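Local coordinates for protein tyrosine--tRNA ligase, mitochondrial (Coccidioides posadasii, PDB 5IJX) that probably attaches L-tyrosine to mitochondrial tRNA(Tyr) at the expense of ATP, this chain holding its class I catalytic domain and binding tyrosine, at residues Glu42-Val47 against Val336-Ile341. Sequence-based numbering, arbitrary orientation.
Sequences EERGLV and VPTPAI
Arg44 and Thr338 mark the nearest approach of the two backbones, with their CA atoms still 8.0 Å apart, so no backbone-to-backbone pairing forms between the C-terminal end of helix 37-43 and the start of helix 338-350, and side chains span the gap. Arg44 carries most of the contact. Its chain bends at chi2 and again at chi3, which turns the guanidinium toward the carbonyl of Val336. There NH1 of Arg44 donates to O of Val336 at 2.8 Å; the N-H...O angle is 151°, and the oxygen lies only 13° out of the guanidinium plane. A second, weak bond runs from NH2 of Arg44 to the same oxygen at 3.2 Å, giving a forked grip on one acceptor. The rotation of the group is further fixed by Lys331 O, which accepts from NE, and by Thr334 O, weakly bound to NH2. One buried arginine thus gathers three carbonyls from helix 326-333 and the linker to helix 338-350. Thr338 places CG2 at the guanidinium edge, and Ile341 CD1 approaches obliquely, 4.1 Å from Arg44 NH1. Glu43 runs straight out past CG and sets OE2 against Thr338 CG2, the two side chains crossing at about a right angle, while OE1 is hydrogen-bonded to Gln35 NE2. Gly45, with positive phi, closes helix 37-43 in a Schellman motif, its N bonding to Glu42 O. With Arg44 and Leu46 resting on Trp92 of helix 84-95, which connects parallel strands 67-72 and 99-104, the contact joins N-terminal and C-terminal helices beside the Rossmann-type fold of the class I catalytic domain.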
# COMPACT_ATOMS: atom_id res chain seq x y z
N GLU A 42 14.60 32.64 -10.90
CA GLU A 42 15.12 32.45 -12.25
C GLU A 42 16.39 33.26 -12.46
O GLU A 42 17.39 32.74 -12.97
CB GLU A 42 14.06 32.84 -13.28
CG GLU A 42 12.84 31.93 -13.29
CD GLU A 42 11.77 32.40 -14.25
OE1 GLU A 42 11.80 33.59 -14.64
OE2 GLU A 42 10.90 31.58 -14.63
N GLU A 43 16.38 34.54 -12.08
CA GLU A 43 17.56 35.37 -12.28
C GLU A 43 18.75 34.87 -11.46
O GLU A 43 19.88 35.27 -11.73
CB GLU A 43 17.24 36.84 -11.95
CG GLU A 43 17.79 37.36 -10.62
CD GLU A 43 17.45 38.82 -10.39
OE1 GLU A 43 16.91 39.46 -11.32
OE2 GLU A 43 17.74 39.34 -9.29
N ARG A 44 18.51 34.01 -10.48
CA ARG A 44 19.59 33.35 -9.74
C ARG A 44 19.99 32.02 -10.36
O ARG A 44 20.94 31.39 -9.87
CB ARG A 44 19.18 33.14 -8.28
CG ARG A 44 18.76 34.40 -7.54
CD ARG A 44 19.90 35.39 -7.37
NE ARG A 44 20.95 34.90 -6.47
CZ ARG A 44 21.84 35.68 -5.87
NH1 ARG A 44 21.83 37.00 -6.06
NH2 ARG A 44 22.76 35.15 -5.07
N GLY A 45 19.30 31.57 -11.40
CA GLY A 45 19.65 30.32 -12.05
C GLY A 45 19.32 29.08 -11.26
O GLY A 45 19.82 28.00 -11.58
N LEU A 46 18.49 29.20 -10.22
CA LEU A 46 18.08 28.04 -9.44
C LEU A 46 16.90 27.30 -10.04
O LEU A 46 16.52 26.25 -9.51
CB LEU A 46 17.73 28.47 -8.01
CG LEU A 46 18.87 29.03 -7.15
CD1 LEU A 46 18.34 29.50 -5.81
CD2 LEU A 46 19.97 27.99 -6.95
N VAL A 47 16.32 27.80 -11.12
CA VAL A 47 15.13 27.22 -11.72
C VAL A 47 15.56 26.54 -13.00
O VAL A 47 15.77 27.19 -14.03
CB VAL A 47 14.04 28.27 -11.98
CG1 VAL A 47 12.81 27.62 -12.61
CG2 VAL A 47 13.67 28.98 -10.69
N VAL A 336 24.42 36.82 -1.79
CA VAL A 336 24.90 38.16 -2.13
C VAL A 336 23.96 38.78 -3.15
O VAL A 336 23.49 38.07 -4.07
CB VAL A 336 26.34 38.10 -2.67
CG1 VAL A 336 27.25 37.37 -1.70
CG2 VAL A 336 26.37 37.43 -4.03
N PRO A 337 23.63 40.07 -3.06
CA PRO A 337 22.75 40.67 -4.07
C PRO A 337 23.32 40.53 -5.47
O PRO A 337 24.54 40.46 -5.67
CB PRO A 337 22.69 42.14 -3.64
CG PRO A 337 22.96 42.12 -2.18
CD PRO A 337 23.93 41.00 -1.96
N THR A 338 22.42 40.48 -6.45
CA THR A 338 22.86 40.40 -7.84
C THR A 338 23.71 41.58 -8.27
O THR A 338 24.71 41.36 -8.97
CB THR A 338 21.64 40.25 -8.76
OG1 THR A 338 20.79 41.40 -8.64
CG2 THR A 338 20.84 39.00 -8.41
N PRO A 339 23.40 42.84 -7.91
CA PRO A 339 24.29 43.93 -8.34
C PRO A 339 25.68 43.81 -7.75
O PRO A 339 26.67 44.03 -8.46
CB PRO A 339 23.56 45.19 -7.84
CG PRO A 339 22.73 44.71 -6.71
CD PRO A 339 22.28 43.34 -7.10
N ALA A 340 25.79 43.45 -6.47
CA ALA A 340 27.10 43.22 -5.88
C ALA A 340 27.89 42.17 -6.66
O ALA A 340 29.13 42.26 -6.73
CB ALA A 340 26.95 42.79 -4.42
N ILE A 341 27.21 41.19 -7.25
CA ILE A 341 27.88 40.26 -8.14
C ILE A 341 28.29 40.96 -9.43
O ILE A 341 29.40 40.77 -9.93
CB ILE A 341 26.99 39.03 -8.43
CG1 ILE A 341 26.68 38.29 -7.13
CG2 ILE A 341 27.68 38.10 -9.42
CD1 ILE A 341 25.70 37.13 -7.31